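Local coordinates for protein endo-1,4-beta-xylanase C (PDB 4XUQ) that cleaves internal beta-1,4-xylosidic linkages of xylan, this piece being a carbohydrate-binding module that holds xylose units, at residues S96-F101 and L108-F113. Sequence-based numbering, arbitrary orientation.
Sequences SLEKEF and LEYAMF. With XYP (beta-D-xylopyranose), chain D; XYP (beta-D-xylopyranose), chain B; XYP (beta-D-xylopyranose), chain E.
The antiparallel beta hairpin of strands 90-101 and 109-119 forms one edge of a four-stranded sheet in this CBM22 xylan-binding module, and its E98-Y110 pair lies at the sugar site. Four backbone hydrogen bonds join the strands. They run both ways between L97 and A111 and between K99 and E109. K99 N to E109 O is the straightest, at 2.8 Å and 174° at the hydrogen.

E98 and Y110 form a non-hydrogen-bonded pair. Their side chains run side by side, and E98 CG lies 3.7 Å from Y110 CE1. E98 CG is anti to the backbone N (chi1 178°), and the extended chain brings OE1 to the ring edge, in plane. The carboxylate is turned 80° from the ring. R31 and R143 form salt bridges with it, which probably keep it ionised.

One face of the Y110 ring carries two xylose units. Y110 CD2 comes within 3.4 Å of C5 of XYP chain D, while C4 of XYP chain B lies nearer the hydroxyl end. O2 of XYP chain E lies 2.5 Å from Y110 O, shorter than a usual hydrogen bond, so the exact length is doubtful. An alanine in place of Y110 would probably take away the ring face under the chain D and chain B xyloses and leave E98 without its ring neighbour.

The K99 and E109 side chains share the other face of the sheet. Their salt bridge is long, with K99 NZ 3.9 Å from E109 OE1. E109 OE2 lies 3.3 Å from F101 CE1, obliquely to the ring. Further along, F113 CD2 lies 3.7 Å from L97 CD2, beside I130 of strand 124-131.

That face is thus charged around K99 and E109 and apolar where L97 meets F113, while the Y110 face offers an aromatic surface to two xyloses.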
ATOM      1  N   SER A  96       0.170  -2.105  -4.899  1.00 12.44           N
ATOM      2  CA  SER A  96      -0.911  -2.838  -5.571  1.00 12.51           C
ATOM      3  C   SER A  96      -2.265  -2.147  -5.403  1.00 12.43           C
ATOM      4  O   SER A  96      -2.417  -1.288  -4.535  1.00 10.43           O
ATOM      5  CB  SER A  96      -1.003  -4.252  -5.012  1.00 12.80           C
ATOM      6  OG  SER A  96       0.196  -4.958  -5.338  1.00 13.43           O
ATOM      7  N   LEU A  97      -3.191  -2.542  -6.265  1.00 10.77           N
ATOM      8  CA  LEU A  97      -4.574  -2.075  -6.239  1.00 11.45           C
ATOM      9  C   LEU A  97      -5.511  -3.238  -6.003  1.00 11.20           C
ATOM     10  O   LEU A  97      -5.301  -4.312  -6.605  1.00 12.27           O
ATOM     11  CB  LEU A  97      -4.918  -1.434  -7.559  1.00 11.95           C
ATOM     12  CG  LEU A  97      -4.055  -0.313  -8.082  1.00 12.39           C
ATOM     13  CD1 LEU A  97      -4.562   0.108  -9.429  1.00 14.26           C
ATOM     14  CD2 LEU A  97      -4.031   0.823  -7.118  1.00 14.13           C
ATOM     15  N   GLU A  98      -6.493  -3.049  -5.125  1.00 10.81           N
ATOM     16  CA  GLU A  98      -7.589  -3.976  -4.920  1.00  9.95           C
ATOM     17  C   GLU A  98      -8.826  -3.327  -5.485  1.00 11.13           C
ATOM     18  O   GLU A  98      -9.176  -2.177  -5.122  1.00 10.87           O
ATOM     19  CB  GLU A  98      -7.747  -4.283  -3.453  1.00 11.11           C
ATOM     20  CG  GLU A  98      -8.884  -5.216  -3.083  1.00 10.28           C
ATOM     21  CD  GLU A  98      -8.987  -5.437  -1.602  1.00 11.88           C
ATOM     22  OE1 GLU A  98      -8.082  -6.047  -1.030  1.00 13.05           O
ATOM     23  OE2 GLU A  98      -9.935  -4.894  -0.956  1.00 12.49           O
ATOM     24  N   LYS A  99      -9.462  -3.996  -6.402  1.00 10.51           N
ATOM     25  CA  LYS A  99     -10.606  -3.482  -7.104  1.00 10.59           C
ATOM     26  C   LYS A  99     -11.850  -4.307  -6.873  1.00 10.89           C
ATOM     27  O   LYS A  99     -11.829  -5.544  -6.898  1.00 12.02           O
ATOM     28  CB  LYS A  99     -10.346  -3.397  -8.604  1.00 11.93           C
ATOM     29  CG  LYS A  99      -9.240  -2.410  -8.920  1.00 14.29           C
ATOM     30  CD  LYS A  99      -9.019  -2.192 -10.429  1.00 17.01           C
ATOM     31  CE  LYS A  99      -7.959  -3.127 -10.935  1.00 19.50           C
ATOM     32  NZ  LYS A  99      -7.536  -2.730 -12.333  1.00 21.24           N
ATOM     33  N   GLU A 100     -12.954  -3.610  -6.703  1.00 11.64           N
ATOM     34  CA  GLU A 100     -14.275  -4.211  -6.503  1.00 11.33           C
ATOM     35  C   GLU A 100     -15.190  -3.651  -7.553  1.00 11.38           C
ATOM     36  O   GLU A 100     -15.159  -2.444  -7.853  1.00  9.58           O
ATOM     37  CB  GLU A 100     -14.755  -3.865  -5.118  1.00 13.82           C
ATOM     38  CG  GLU A 100     -16.163  -4.331  -4.763  1.00 14.69           C
ATOM     39  CD  GLU A 100     -16.712  -3.546  -3.582  1.00 19.97           C
ATOM     40  OE1 GLU A 100     -16.333  -3.979  -2.464  1.00 21.99           O
ATOM     41  OE2 GLU A 100     -17.443  -2.501  -3.768  1.00 19.19           O
ATOM     42  N   PHE A 101     -16.004  -4.524  -8.158  1.00 11.71           N
ATOM     43  CA  PHE A 101     -16.949  -4.128  -9.222  1.00 13.45           C
ATOM     44  C   PHE A 101     -18.360  -4.565  -8.817  1.00 15.69           C
ATOM     45  O   PHE A 101     -18.542  -5.609  -8.165  1.00 17.30           O
ATOM     46  CB  PHE A 101     -16.627  -4.768 -10.569  1.00 12.81           C
ATOM     47  CG  PHE A 101     -15.290  -4.371 -11.160  1.00 11.75           C
ATOM     48  CD1 PHE A 101     -14.136  -5.000 -10.770  1.00 12.58           C
ATOM     49  CD2 PHE A 101     -15.204  -3.336 -12.055  1.00 11.39           C
ATOM     50  CE1 PHE A 101     -12.929  -4.613 -11.296  1.00 13.06           C
ATOM     51  CE2 PHE A 101     -13.995  -2.923 -12.557  1.00 12.84           C
ATOM     52  CZ  PHE A 101     -12.834  -3.579 -12.175  1.00 12.45           C
ATOM     53  N   LEU A 108     -13.227  -9.898  -5.883  1.00 18.40           N
ATOM     54  CA  LEU A 108     -12.252  -8.814  -5.968  1.00 17.58           C
ATOM     55  C   LEU A 108     -11.186  -9.147  -6.965  1.00 16.08           C
ATOM     56  O   LEU A 108     -10.929 -10.327  -7.253  1.00 16.14           O
ATOM     57  CB  LEU A 108     -11.590  -8.573  -4.598  1.00 18.48           C
ATOM     58  CG  LEU A 108     -12.557  -8.150  -3.499  1.00 18.53           C
ATOM     59  CD1 LEU A 108     -11.804  -7.779  -2.251  1.00 21.18           C
ATOM     60  CD2 LEU A 108     -13.376  -6.965  -3.941  1.00 20.00           C
ATOM     61  N   GLU A 109     -10.529  -8.124  -7.491  1.00 13.61           N
ATOM     62  CA  GLU A 109      -9.340  -8.357  -8.254  1.00 14.00           C
ATOM     63  C   GLU A 109      -8.195  -7.513  -7.750  1.00 14.12           C
ATOM     64  O   GLU A 109      -8.383  -6.519  -7.047  1.00 13.06           O
ATOM     65  CB  GLU A 109      -9.550  -8.173  -9.756  1.00 16.16           C
ATOM     66  CG  GLU A 109     -10.071  -6.895 -10.205  1.00 17.56           C
ATOM     67  CD  GLU A 109     -10.269  -6.813 -11.699  1.00 18.91           C
ATOM     68  OE1 GLU A 109      -9.480  -6.153 -12.412  1.00 16.29           O
ATOM     69  OE2 GLU A 109     -11.305  -7.381 -12.168  1.00 21.71           O
ATOM     70  N   TYR A 110      -7.005  -7.914  -8.107  1.00 12.58           N
ATOM     71  CA  TYR A 110      -5.782  -7.285  -7.610  1.00 13.78           C
ATOM     72  C   TYR A 110      -4.810  -7.054  -8.751  1.00 14.64           C
ATOM     73  O   TYR A 110      -4.668  -7.916  -9.625  1.00 16.01           O
ATOM     74  CB  TYR A 110      -5.150  -8.184  -6.545  1.00 12.29           C
ATOM     75  CG  TYR A 110      -6.156  -8.775  -5.619  1.00 12.54           C
ATOM     76  CD1 TYR A 110      -6.660  -8.074  -4.556  1.00 12.91           C
ATOM     77  CD2 TYR A 110      -6.626 -10.052  -5.811  1.00 11.98           C
ATOM     78  CE1 TYR A 110      -7.608  -8.674  -3.695  1.00 13.68           C
ATOM     79  CE2 TYR A 110      -7.558 -10.628  -4.981  1.00 13.46           C
ATOM     80  CZ  TYR A 110      -8.023  -9.951  -3.932  1.00 13.62           C
ATOM     81  OH  TYR A 110      -8.953 -10.567  -3.089  1.00 16.53           O
ATOM     82  N   ALA A 111      -4.087  -5.950  -8.732  1.00 14.32           N
ATOM     83  CA  ALA A 111      -3.039  -5.683  -9.730  1.00 15.59           C
ATOM     84  C   ALA A 111      -1.868  -4.976  -9.075  1.00 17.59           C
ATOM     85  O   ALA A 111      -2.073  -4.083  -8.283  1.00 16.93           O
ATOM     86  CB  ALA A 111      -3.569  -4.839 -10.839  1.00 17.43           C
ATOM     87  N   MET A 112      -0.654  -5.402  -9.396  1.00 17.00           N
ATOM     88  CA  MET A 112       0.541  -4.699  -8.934  1.00 21.44           C
ATOM     89  C   MET A 112       0.776  -3.506  -9.843  1.00 19.76           C
ATOM     90  O   MET A 112       0.746  -3.639 -11.038  1.00 22.14           O
ATOM     91  CB  MET A 112       1.739  -5.602  -9.008  1.00 24.06           C
ATOM     92  CG  MET A 112       2.979  -5.032  -8.324  1.00 29.68           C
ATOM     93  SD  MET A 112       4.445  -5.881  -8.942  1.00 44.39           S
ATOM     94  CE  MET A 112       3.997  -7.612  -8.563  1.00 40.41           C
ATOM     95  N   PHE A 113       0.938  -2.338  -9.295  1.00 16.65           N
ATOM     96  CA  PHE A 113       1.207  -1.178 -10.144  1.00 17.27           C
ATOM     97  C   PHE A 113       2.670  -0.783 -10.138  1.00 17.12           C
ATOM     98  O   PHE A 113       3.152  -0.162 -11.076  1.00 17.10           O
ATOM     99  CB  PHE A 113       0.290   0.035  -9.832  1.00 17.22           C
ATOM    100  CG  PHE A 113       0.485   0.651  -8.465  1.00 15.57           C
ATOM    101  CD1 PHE A 113       1.525   1.545  -8.227  1.00 15.30           C
ATOM    102  CD2 PHE A 113      -0.394   0.364  -7.436  1.00 15.41           C
ATOM    103  CE1 PHE A 113       1.692   2.139  -6.972  1.00 17.04           C
ATOM    104  CE2 PHE A 113      -0.250   0.939  -6.171  1.00 16.02           C
ATOM    105  CZ  PHE A 113       0.791   1.841  -5.942  1.00 16.57           C
TER
HETATM  106  C1  XYP D   2      -3.697 -11.005  -3.620  1.00 17.39           C
HETATM  107  C2  XYP D   2      -2.277 -10.375  -3.635  1.00 16.56           C
HETATM  108  C3  XYP D   2      -2.007  -9.841  -5.012  1.00 17.00           C
HETATM  109  C4  XYP D   2      -2.263 -10.951  -6.053  1.00 18.63           C
HETATM  110  C5  XYP D   2      -3.627 -11.636  -5.912  1.00 15.57           C
HETATM  111  O2  XYP D   2      -2.246  -9.335  -2.664  1.00 17.10           O
HETATM  112  O3  XYP D   2      -0.644  -9.391  -5.111  1.00 16.34           O
HETATM  113  O4  XYP D   2      -2.157 -10.244  -7.302  1.00 20.22           O
HETATM  114  O5  XYP D   2      -3.753 -12.123  -4.604  1.00 19.87           O
HETATM  115  O1  XYP B   1      -8.258 -11.550   1.016  1.00 26.51           O
HETATM  116  C1  XYP B   1      -6.928 -11.641   0.498  1.00 25.21           C
HETATM  117  C2  XYP B   1      -6.783 -12.932  -0.335  1.00 27.57           C
HETATM  118  C3  XYP B   1      -5.413 -12.983  -1.021  1.00 25.77           C
HETATM  119  C4  XYP B   1      -5.217 -11.697  -1.798  1.00 23.79           C
HETATM  120  C5  XYP B   1      -5.401 -10.521  -0.943  1.00 21.41           C
HETATM  121  O2  XYP B   1      -6.882 -14.118   0.481  1.00 26.84           O
HETATM  122  O3  XYP B   1      -5.296 -14.060  -1.924  1.00 27.73           O
HETATM  123  O4  XYP B   1      -3.898 -11.647  -2.265  1.00 22.46           O
HETATM  124  O5  XYP B   1      -6.659 -10.475  -0.340  1.00 27.65           O
HETATM  125  C1  XYP E1001      -1.991 -11.314  -8.525  1.00 33.47           C
HETATM  126  C2  XYP E1001      -2.409 -10.446  -9.717  1.00 30.90           C
HETATM  127  C3  XYP E1001      -1.894 -11.228 -10.905  1.00 33.72           C
HETATM  128  C4  XYP E1001      -0.406 -11.530 -10.725  1.00 37.06           C
HETATM  129  C5  XYP E1001      -0.131 -12.265  -9.417  1.00 35.16           C
HETATM  130  O2  XYP E1001      -3.847 -10.258  -9.654  1.00 23.25           O
HETATM  131  O3  XYP E1001      -2.041 -10.442 -12.081  1.00 36.38           O
HETATM  132  O4  XYP E1001      -0.046 -12.366 -11.801  1.00 41.69           O
HETATM  133  O5  XYP E1001      -0.583 -11.459  -8.350  1.00 41.49           O